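Local coordinates for peroxisomal acyl-CoA oxidase 1A (Solanum lycopersicum, PDB 2FON), which probably catalyses the FAD-dependent oxidation of acyl-CoA esters in peroxisomal fatty-acid beta-oxidation, at residues 192-197 and 256-261; 313-318 and 405-410; 486-491 and 593-598. All blocks are in the same frame, centred on the assembly; numbering follows the deposited sequence.

Three contacts illustrate how one acyl-CoA oxidase chain combines a cofactor site with a helical scaffold. Interaction 1 pairs two strands in the region of the acyl-CoA dehydrogenase middle domain and meets the flavin of FAD directly. Interaction 2 joins two helices of the C-alpha1 region; its centre is about 25 Å from that of interaction 1, and the nearest atoms of the two are about 13 Å apart. Interaction 3 brings two loops together away from the annotated sites, its centre about 52 Å from that of interaction 1 and about 32 Å from that of interaction 2. Interactions 1 and 3 lie on opposite sides of the chain's centre, yet both also touch the second subunit.

Interaction 1 (192-197 and 256-261); sequences KWWPGG and MDNGVL. With FAD (flavin-adenine dinucleotide), chain E.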
loop_
_atom_site.group_PDB
_atom_site.type_symbol
_atom_site.label_atom_id
_atom_site.label_comp_id
_atom_site.label_asym_id
_atom_site.label_seq_id
_atom_site.Cartn_x
_atom_site.Cartn_y
_atom_site.Cartn_z
ATOM N N LYS B 192 -3.722 12.192 -25.852
ATOM C CA LYS B 192 -4.543 11.955 -24.617
ATOM C C LYS B 192 -4.286 10.549 -24.057
ATOM O O LYS B 192 -4.054 9.616 -24.840
ATOM C CB LYS B 192 -6.040 12.114 -24.890
ATOM C CG LYS B 192 -6.449 13.475 -25.335
ATOM C CD LYS B 192 -6.058 14.556 -24.352
ATOM C CE LYS B 192 -6.434 15.909 -24.905
ATOM N NZ LYS B 192 -6.140 17.002 -23.943
ATOM N N TRP B 193 -4.325 10.376 -22.742
ATOM C CA TRP B 193 -3.904 9.139 -22.123
ATOM C C TRP B 193 -4.589 9.106 -20.800
ATOM O O TRP B 193 -4.476 10.078 -20.073
ATOM C CB TRP B 193 -2.405 9.251 -21.834
ATOM C CG TRP B 193 -1.733 8.001 -21.436
ATOM C CD1 TRP B 193 -1.597 7.525 -20.175
ATOM C CD2 TRP B 193 -1.091 7.051 -22.302
ATOM N NE1 TRP B 193 -0.933 6.329 -20.199
ATOM C CE2 TRP B 193 -0.603 6.019 -21.491
ATOM C CE3 TRP B 193 -0.905 6.965 -23.699
ATOM C CZ2 TRP B 193 0.072 4.920 -22.006
ATOM C CZ3 TRP B 193 -0.227 5.861 -24.219
ATOM C CH2 TRP B 193 0.248 4.851 -23.373
ATOM N N TRP B 194 -5.285 8.016 -20.464
ATOM C CA TRP B 194 -6.027 7.830 -19.163
ATOM C C TRP B 194 -7.541 7.916 -19.179
ATOM O O TRP B 194 -8.154 7.214 -18.373
ATOM C CB TRP B 194 -5.555 8.704 -17.947
ATOM C CG TRP B 194 -4.317 8.155 -17.345
ATOM C CD1 TRP B 194 -3.108 8.740 -17.311
ATOM C CD2 TRP B 194 -4.151 6.833 -16.786
ATOM N NE1 TRP B 194 -2.183 7.879 -16.744
ATOM C CE2 TRP B 194 -2.800 6.703 -16.419
ATOM C CE3 TRP B 194 -5.014 5.769 -16.553
ATOM C CZ2 TRP B 194 -2.289 5.539 -15.851
ATOM C CZ3 TRP B 194 -4.509 4.610 -15.988
ATOM C CH2 TRP B 194 -3.160 4.495 -15.647
ATOM N N PRO B 195 -8.139 8.757 -20.049
ATOM C CA PRO B 195 -9.557 9.068 -19.917
ATOM C C PRO B 195 -10.413 7.810 -20.035
ATOM O O PRO B 195 -10.367 7.086 -21.073
ATOM C CB PRO B 195 -9.820 10.022 -21.100
ATOM C CG PRO B 195 -8.467 10.568 -21.456
ATOM C CD PRO B 195 -7.541 9.443 -21.198
ATOM N N GLY B 196 -11.185 7.519 -19.003
ATOM C CA GLY B 196 -11.893 6.256 -19.039
ATOM C C GLY B 196 -13.057 6.269 -20.024
ATOM O O GLY B 196 -13.755 7.271 -20.116
ATOM N N GLY B 197 -13.270 5.163 -20.746
ATOM C CA GLY B 197 -14.422 5.004 -21.594
ATOM C C GLY B 197 -14.034 5.336 -22.998
ATOM O O GLY B 197 -14.823 5.200 -23.949
ATOM N N MET B 256 -12.165 -1.225 -17.141
ATOM C CA MET B 256 -12.346 0.153 -17.646
ATOM C C MET B 256 -11.414 0.347 -18.865
ATOM O O MET B 256 -10.199 -0.004 -18.815
ATOM C CB MET B 256 -12.051 1.189 -16.520
ATOM C CG MET B 256 -12.001 2.618 -16.936
ATOM S SD MET B 256 -13.667 3.283 -17.151
ATOM C CE MET B 256 -14.154 3.720 -15.442
ATOM N N ASP B 257 -11.963 0.865 -19.950
ATOM C CA ASP B 257 -11.141 1.084 -21.139
ATOM C C ASP B 257 -10.475 2.466 -21.177
ATOM O O ASP B 257 -10.919 3.320 -21.935
ATOM C CB ASP B 257 -11.934 0.827 -22.450
ATOM C CG ASP B 257 -13.302 1.570 -22.508
ATOM O OD1 ASP B 257 -14.107 1.560 -21.516
ATOM O OD2 ASP B 257 -13.572 2.161 -23.580
ATOM N N ASN B 258 -9.434 2.675 -20.374
ATOM C CA ASN B 258 -8.728 3.932 -20.335
ATOM C C ASN B 258 -7.950 4.150 -21.655
ATOM O O ASN B 258 -7.222 3.280 -22.145
ATOM C CB ASN B 258 -7.777 3.963 -19.141
ATOM C CG ASN B 258 -8.500 3.848 -17.802
ATOM O OD1 ASN B 258 -8.725 2.731 -17.282
ATOM N ND2 ASN B 258 -8.896 5.002 -17.236
ATOM N N GLY B 259 -8.080 5.330 -22.225
ATOM C CA GLY B 259 -7.665 5.497 -23.602
ATOM C C GLY B 259 -6.461 6.366 -23.904
ATOM O O GLY B 259 -6.073 7.252 -23.114
ATOM N N VAL B 260 -5.873 6.085 -25.053
ATOM C CA VAL B 260 -4.905 6.950 -25.635
ATOM C C VAL B 260 -5.633 7.456 -26.845
ATOM O O VAL B 260 -6.371 6.715 -27.470
ATOM C CB VAL B 260 -3.651 6.172 -26.067
ATOM C CG1 VAL B 260 -4.032 4.907 -26.880
ATOM C CG2 VAL B 260 -2.743 7.047 -26.871
ATOM N N LEU B 261 -5.473 8.732 -27.146
ATOM C CA LEU B 261 -6.142 9.359 -28.285
ATOM C C LEU B 261 -5.256 10.469 -28.852
ATOM O O LEU B 261 -4.765 11.316 -28.118
ATOM C CB LEU B 261 -7.547 9.881 -27.873
ATOM C CG LEU B 261 -8.236 10.981 -28.695
ATOM C CD1 LEU B 261 -8.661 10.475 -30.086
ATOM C CD2 LEU B 261 -9.444 11.452 -27.950
HETATM P PA FAD E . 2.039 14.458 -11.904
HETATM O O1A FAD E . 1.454 15.804 -11.728
HETATM O O2A FAD E . 2.852 14.317 -13.162
HETATM O O5B FAD E . 2.839 14.144 -10.590
HETATM C C5B FAD E . 3.975 13.324 -10.672
HETATM C C4B FAD E . 4.726 13.444 -9.335
HETATM O O4B FAD E . 5.262 14.735 -9.255
HETATM C C3B FAD E . 3.780 13.319 -8.142
HETATM O O3B FAD E . 4.541 12.775 -7.135
HETATM C C2B FAD E . 3.400 14.731 -7.810
HETATM O O2B FAD E . 3.150 14.987 -6.470
HETATM C C1B FAD E . 4.701 15.422 -8.168
HETATM N N9A FAD E . 4.450 16.794 -8.551
HETATM C C8A FAD E . 3.833 17.234 -9.679
HETATM N N7A FAD E . 3.763 18.570 -9.605
HETATM C C5A FAD E . 4.340 18.976 -8.455
HETATM C C6A FAD E . 4.592 20.233 -7.904
HETATM N N6A FAD E . 4.201 21.355 -8.543
HETATM N N1A FAD E . 5.241 20.308 -6.691
HETATM C C2A FAD E . 5.607 19.174 -6.024
HETATM N N3A FAD E . 5.376 17.940 -6.589
HETATM C C4A FAD E . 4.762 17.849 -7.779
HETATM N N1 FAD E . -7.774 11.973 -16.829
HETATM C C2 FAD E . -8.817 12.442 -17.615
HETATM O O2 FAD E . -8.677 13.522 -18.182
HETATM N N3 FAD E . -10.003 11.720 -17.747
HETATM C C4 FAD E . -10.129 10.511 -17.087
HETATM O O4 FAD E . -11.150 9.851 -17.220
HETATM C C4X FAD E . -9.082 10.017 -16.294
HETATM N N5 FAD E . -9.172 8.785 -15.646
HETATM C C5X FAD E . -8.110 8.345 -14.888
HETATM C C6 FAD E . -8.210 7.124 -14.279
HETATM C C7 FAD E . -7.139 6.651 -13.574
HETATM C C7M FAD E . -7.370 5.327 -12.944
HETATM C C8 FAD E . -5.953 7.394 -13.447
HETATM C C8M FAD E . -4.761 6.936 -12.641
HETATM C C9 FAD E . -5.858 8.630 -14.049
HETATM C C9A FAD E . -6.944 9.103 -14.779
HETATM N N10 FAD E . -6.880 10.321 -15.432
HETATM C C10 FAD E . -7.913 10.763 -16.185
HETATM C "C1'" FAD E . -5.680 11.221 -15.345
HETATM C "C2'" FAD E . -5.760 11.698 -13.889
HETATM O "O2'" FAD E . -6.943 12.389 -13.693
HETATM C "C3'" FAD E . -4.704 12.662 -13.385
HETATM O "O3'" FAD E . -4.797 13.927 -13.995
HETATM C "C4'" FAD E . -3.311 12.117 -13.458
HETATM O "O4'" FAD E . -3.230 10.932 -12.644
HETATM C "C5'" FAD E . -2.474 13.240 -12.923
HETATM O "O5'" FAD E . -1.328 12.515 -12.561
HETATM P P FAD E . 0.108 12.822 -13.135
HETATM O O1P FAD E . 0.675 11.581 -13.724
HETATM O O2P FAD E . 0.168 14.050 -14.012
HETATM O O3P FAD E . 0.860 13.342 -11.807
#
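K192 and L261 form an antiparallel hydrogen-bonded pair at the edge of a three-stranded sheet in the middle beta domain of the acyl-CoA dehydrogenase fold: K192 N gives to L261 O at 2.6 Å, and L261 N returns a bond to K192 O. The lysine chain turns away to a salt bridge with E158. W193, on the other face, has CG anti to its N (chi1 -169°), which carries CE3 to 3.7 Å from V260 CG2, the two side chains meeting at a slant. W194 is held between neighbours: FAD C9 lies over one face of its indole and W193 CD1 over the opposite one, and its CE3 comes to 3.6 Å from FAD C8. Replacing W194 by an alanine would probably leave this side of the flavin's dimethylbenzene ring without its aromatic neighbour and W193 CD1 without the indole it rests on. The carbonyl of W194 is gripped from across the sheet, N258 ND2 to W194 O at 2.6 Å and nearly straight (172°), with the oxygen in the amide plane of N258. P195 O accepts from G259 N, and P195 CB lies near FAD N3. At G196, the backbone N binds FAD O4 at 2.9 Å.

Interaction 2 (313-318 and 405-410); sequences LAMSRA and SATADG
M315 and T407 carry most of the van der Waals contact between segments 313-318 and 405-410. With CG anti to the backbone N (chi1 180°) and bends at both later torsions, the methionine side chain reaches across to the second helix and sets CE at 3.5 Å from T407 CA. T407 answers with its methyl branch: CG2 lies 3.9 Å from A314 CB and near the backbone N of M315. A406 CB adds a more distant touch to M315 CE at 4.4 Å, and the sulfur, M315 SD, lies 4.3 Å from G410 CA.

These segments belong to helices 297-328 and 389-417 of the C-alpha1 region, consistent with the helical bundle that follows the beta domain in the acyl-CoA dehydrogenase fold. Their axes run in broadly the same direction, 24° apart, with a closest approach of 9.2 Å. Helix 347-380 packs on M315 and T407 through A360 and F363, while Y436 of helix 429-436 touches A314 and T407.

Polar contacts are few here. No hydrogen bond crosses between the segments; T407 OG1 turns back to T403 O on its own helix, although the methyl M315 CE also sits 3.6 Å from T407 OG1.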
loop_
_atom_site.group_PDB
_atom_site.type_symbol
_atom_site.label_atom_id
_atom_site.label_comp_id
_atom_site.label_asym_id
_atom_site.label_seq_id
_atom_site.Cartn_x
_atom_site.Cartn_y
_atom_site.Cartn_z
ATOM N N LEU B 313 -16.765 5.548 1.586
ATOM C CA LEU B 313 -17.316 4.283 1.153
ATOM C C LEU B 313 -16.222 3.189 1.150
ATOM O O LEU B 313 -16.311 2.237 1.913
ATOM C CB LEU B 313 -18.125 4.417 -0.148
ATOM C CG LEU B 313 -18.518 3.133 -0.884
ATOM C CD1 LEU B 313 -19.689 2.485 -0.244
ATOM C CD2 LEU B 313 -18.740 3.343 -2.426
ATOM N N ALA B 314 -15.171 3.324 0.359
ATOM C CA ALA B 314 -14.018 2.397 0.472
ATOM C C ALA B 314 -13.479 2.174 1.953
ATOM O O ALA B 314 -13.272 1.055 2.374
ATOM C CB ALA B 314 -12.887 2.839 -0.483
ATOM N N MET B 315 -13.254 3.205 2.751
ATOM C CA MET B 315 -12.752 2.929 4.060
ATOM C C MET B 315 -13.740 1.989 4.801
ATOM O O MET B 315 -13.333 1.000 5.435
ATOM C CB MET B 315 -12.564 4.231 4.815
ATOM C CG MET B 315 -12.051 4.107 6.216
ATOM S SD MET B 315 -10.291 3.739 6.115
ATOM C CE MET B 315 -9.515 5.356 6.194
ATOM N N SER B 316 -15.036 2.298 4.728
ATOM C CA SER B 316 -16.029 1.491 5.384
ATOM C C SER B 316 -15.984 0.060 4.820
ATOM O O SER B 316 -15.989 -0.882 5.615
ATOM C CB SER B 316 -17.433 2.106 5.256
ATOM O OG SER B 316 -18.104 1.709 4.050
ATOM N N ARG B 317 -15.935 -0.145 3.494
ATOM C CA ARG B 317 -15.825 -1.550 3.038
ATOM C C ARG B 317 -14.596 -2.302 3.638
ATOM O O ARG B 317 -14.696 -3.435 4.054
ATOM C CB ARG B 317 -15.837 -1.690 1.522
ATOM C CG ARG B 317 -17.134 -1.369 0.855
ATOM C CD ARG B 317 -16.934 -1.064 -0.635
ATOM N NE ARG B 317 -17.037 -2.298 -1.391
ATOM C CZ ARG B 317 -16.894 -2.436 -2.711
ATOM N NH1 ARG B 317 -16.623 -1.416 -3.484
ATOM N NH2 ARG B 317 -17.045 -3.629 -3.269
ATOM N N ALA B 318 -13.434 -1.657 3.707
ATOM C CA ALA B 318 -12.237 -2.365 4.128
ATOM C C ALA B 318 -12.322 -2.662 5.640
ATOM O O ALA B 318 -12.010 -3.777 6.095
ATOM C CB ALA B 318 -11.070 -1.585 3.810
ATOM N N SER B 405 -5.727 9.927 1.079
ATOM C CA SER B 405 -4.544 9.214 1.612
ATOM C C SER B 405 -4.874 8.329 2.773
ATOM O O SER B 405 -4.273 7.249 2.923
ATOM C CB SER B 405 -3.464 10.129 2.145
ATOM O OG SER B 405 -3.310 11.173 1.268
ATOM N N ALA B 406 -5.721 8.832 3.660
ATOM C CA ALA B 406 -5.963 8.116 4.834
ATOM C C ALA B 406 -6.567 6.800 4.362
ATOM O O ALA B 406 -6.151 5.685 4.836
ATOM C CB ALA B 406 -6.900 8.839 5.677
ATOM N N THR B 407 -7.479 6.913 3.382
ATOM C CA THR B 407 -8.232 5.762 2.930
ATOM C C THR B 407 -7.315 4.775 2.195
ATOM O O THR B 407 -7.228 3.596 2.571
ATOM C CB THR B 407 -9.551 6.186 2.168
ATOM O OG1 THR B 407 -10.428 6.883 3.073
ATOM C CG2 THR B 407 -10.291 4.983 1.517
ATOM N N ALA B 408 -6.579 5.228 1.197
ATOM C CA ALA B 408 -5.595 4.311 0.566
ATOM C C ALA B 408 -4.679 3.633 1.589
ATOM O O ALA B 408 -4.513 2.448 1.592
ATOM C CB ALA B 408 -4.767 5.018 -0.509
ATOM N N ASP B 409 -4.123 4.382 2.504
ATOM C CA ASP B 409 -3.331 3.769 3.532
ATOM C C ASP B 409 -4.110 2.826 4.422
ATOM O O ASP B 409 -3.572 1.825 4.817
ATOM C CB ASP B 409 -2.789 4.841 4.414
ATOM C CG ASP B 409 -1.575 5.532 3.852
ATOM O OD1 ASP B 409 -1.088 5.267 2.706
ATOM O OD2 ASP B 409 -1.119 6.406 4.628
ATOM N N GLY B 410 -5.351 3.179 4.758
ATOM C CA GLY B 410 -6.213 2.345 5.568
ATOM C C GLY B 410 -6.648 0.994 5.006
ATOM O O GLY B 410 -6.892 0.008 5.767
#

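Interaction 3 (486-491 and 593-598); sequences CRSDVK and TGYITS
Y595 and S488 meet at the centre of a loop-to-loop contact, in which segments 486-491 and 593-598, without regular secondary structure over most of their length, each contain an ST turn. This is the close-fitting part. S488 N gives a hydrogen bond to Y595 O, 2.6 Å long and almost straight at 166°, the donor lying nearly in line with the C=O bond. The same nitrogen lies over one face of the Y595 ring, offset toward its rim. With CG anti to the backbone N (chi1 -178°), the ring lies beside its own carbonyl, and S488 N can meet both that oxygen and the ring face. S488 CB lies over the same face, 3.4 Å from Y595 CE2, and also touches I596 CG2 at 3.8 Å. At the ring's edge, C486 SG forms a sulfur-aromatic contact, 4.9 Å from the Y595 ring centroid and near the ring plane. Y595 OH passes over S488, 3.5 Å from S488 CA, and hydrogen-bonds to E504 of helix 499-521, and A505 and A508 of that helix pack against the tyrosine.

R487 marks the looser, solvent side. Its CB points away from segment 593-598, and the chain then bends at chi2 to bring the guanidinium edge-on to G594; the approach of NH1 to the G594 carbonyl is poorly angled and doubtful as a bond. G594 itself has a backbone conformation that calls for glycine. Beyond, T597 takes the N-cap position of helix 598-615, and S598 OG bonds to G592 O of the second subunit.

The two ST turns hold the loop backbones: V490 N gives to S488 OG at 3.2 Å, and Y595 N gives to T593 OG1 at 2.7 Å.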
loop_
_atom_site.group_PDB
_atom_site.type_symbol
_atom_site.label_atom_id
_atom_site.label_comp_id
_atom_site.label_asym_id
_atom_site.label_seq_id
_atom_site.Cartn_x
_atom_site.Cartn_y
_atom_site.Cartn_z
ATOM N N CYS B 486 -1.497 29.886 24.401
ATOM C CA CYS B 486 -2.203 29.037 25.346
ATOM C C CYS B 486 -1.455 27.718 25.663
ATOM O O CYS B 486 -0.407 27.393 25.092
ATOM C CB CYS B 486 -3.675 28.812 24.939
ATOM S SG CYS B 486 -4.022 28.269 23.220
ATOM N N ARG B 487 -1.983 27.000 26.634
ATOM C CA ARG B 487 -1.433 25.757 27.064
ATOM C C ARG B 487 -2.695 24.946 27.235
ATOM O O ARG B 487 -3.694 25.460 27.724
ATOM C CB ARG B 487 -0.736 25.908 28.440
ATOM C CG ARG B 487 0.420 26.913 28.493
ATOM C CD ARG B 487 1.814 26.294 28.680
ATOM N NE ARG B 487 2.879 27.156 28.129
ATOM C CZ ARG B 487 3.545 26.896 26.993
ATOM N NH1 ARG B 487 3.258 25.796 26.294
ATOM N NH2 ARG B 487 4.491 27.725 26.539
ATOM N N SER B 488 -2.685 23.686 26.828
ATOM C CA SER B 488 -3.773 22.836 27.249
ATOM C C SER B 488 -3.901 22.945 28.783
ATOM O O SER B 488 -2.937 23.261 29.497
ATOM C CB SER B 488 -3.528 21.393 26.807
ATOM O OG SER B 488 -4.390 20.512 27.497
ATOM N N ASP B 489 -5.088 22.665 29.287
ATOM C CA ASP B 489 -5.265 22.584 30.732
ATOM C C ASP B 489 -5.771 21.213 31.198
ATOM O O ASP B 489 -6.488 21.132 32.208
ATOM C CB ASP B 489 -6.245 23.665 31.197
ATOM C CG ASP B 489 -7.596 23.559 30.500
ATOM O OD1 ASP B 489 -7.651 22.906 29.395
ATOM O OD2 ASP B 489 -8.582 24.127 31.052
ATOM N N VAL B 490 -5.423 20.154 30.455
ATOM C CA VAL B 490 -5.836 18.785 30.766
ATOM C C VAL B 490 -5.210 18.305 32.090
ATOM O O VAL B 490 -3.997 18.401 32.311
ATOM C CB VAL B 490 -5.480 17.833 29.605
ATOM C CG1 VAL B 490 -5.618 16.384 30.034
ATOM C CG2 VAL B 490 -6.368 18.104 28.406
ATOM N N LYS B 491 -6.052 17.799 32.978
ATOM C CA LYS B 491 -5.591 17.327 34.280
ATOM C C LYS B 491 -5.834 15.830 34.425
ATOM O O LYS B 491 -5.086 15.162 35.127
ATOM C CB LYS B 491 -6.250 18.136 35.429
ATOM N N THR B 593 5.719 23.531 19.636
ATOM C CA THR B 593 4.981 24.721 20.048
ATOM C C THR B 593 4.806 24.971 21.565
ATOM O O THR B 593 4.809 26.130 22.035
ATOM C CB THR B 593 3.563 24.532 19.603
ATOM O OG1 THR B 593 2.847 23.953 20.711
ATOM C CG2 THR B 593 3.464 23.623 18.324
ATOM N N GLY B 594 4.574 23.898 22.327
ATOM C CA GLY B 594 4.409 24.007 23.783
ATOM C C GLY B 594 2.989 23.719 24.240
ATOM O O GLY B 594 2.752 23.558 25.438
ATOM N N TYR B 595 2.045 23.622 23.296
ATOM C CA TYR B 595 0.635 23.565 23.662
ATOM C C TYR B 595 0.265 22.522 24.737
ATOM O O TYR B 595 -0.544 22.809 25.645
ATOM C CB TYR B 595 -0.300 23.501 22.454
ATOM C CG TYR B 595 -1.734 23.493 22.901
ATOM C CD1 TYR B 595 -2.388 24.676 23.269
ATOM C CD2 TYR B 595 -2.417 22.281 23.048
ATOM C CE1 TYR B 595 -3.698 24.646 23.730
ATOM C CE2 TYR B 595 -3.719 22.239 23.515
ATOM C CZ TYR B 595 -4.365 23.419 23.855
ATOM O OH TYR B 595 -5.674 23.330 24.314
ATOM N N ILE B 596 0.873 21.340 24.653
ATOM C CA ILE B 596 0.717 20.295 25.680
ATOM C C ILE B 596 2.080 19.889 26.265
ATOM O O ILE B 596 3.108 20.092 25.624
ATOM C CB ILE B 596 0.036 19.057 25.063
ATOM C CG1 ILE B 596 0.896 18.453 23.969
ATOM C CG2 ILE B 596 -1.318 19.417 24.428
ATOM C CD1 ILE B 596 0.348 17.146 23.429
ATOM N N THR B 597 2.101 19.304 27.460
ATOM C CA THR B 597 3.345 18.766 28.038
ATOM C C THR B 597 3.366 17.255 27.941
ATOM O O THR B 597 2.409 16.635 27.450
ATOM C CB THR B 597 3.487 19.082 29.550
ATOM O OG1 THR B 597 2.455 18.396 30.262
ATOM C CG2 THR B 597 3.439 20.592 29.850
ATOM N N SER B 598 4.438 16.631 28.415
ATOM C CA SER B 598 4.491 15.186 28.298
ATOM C C SER B 598 3.365 14.513 29.014
ATOM O O SER B 598 2.600 13.779 28.391
ATOM C CB SER B 598 5.807 14.619 28.737
ATOM O OG SER B 598 6.649 14.680 27.619
#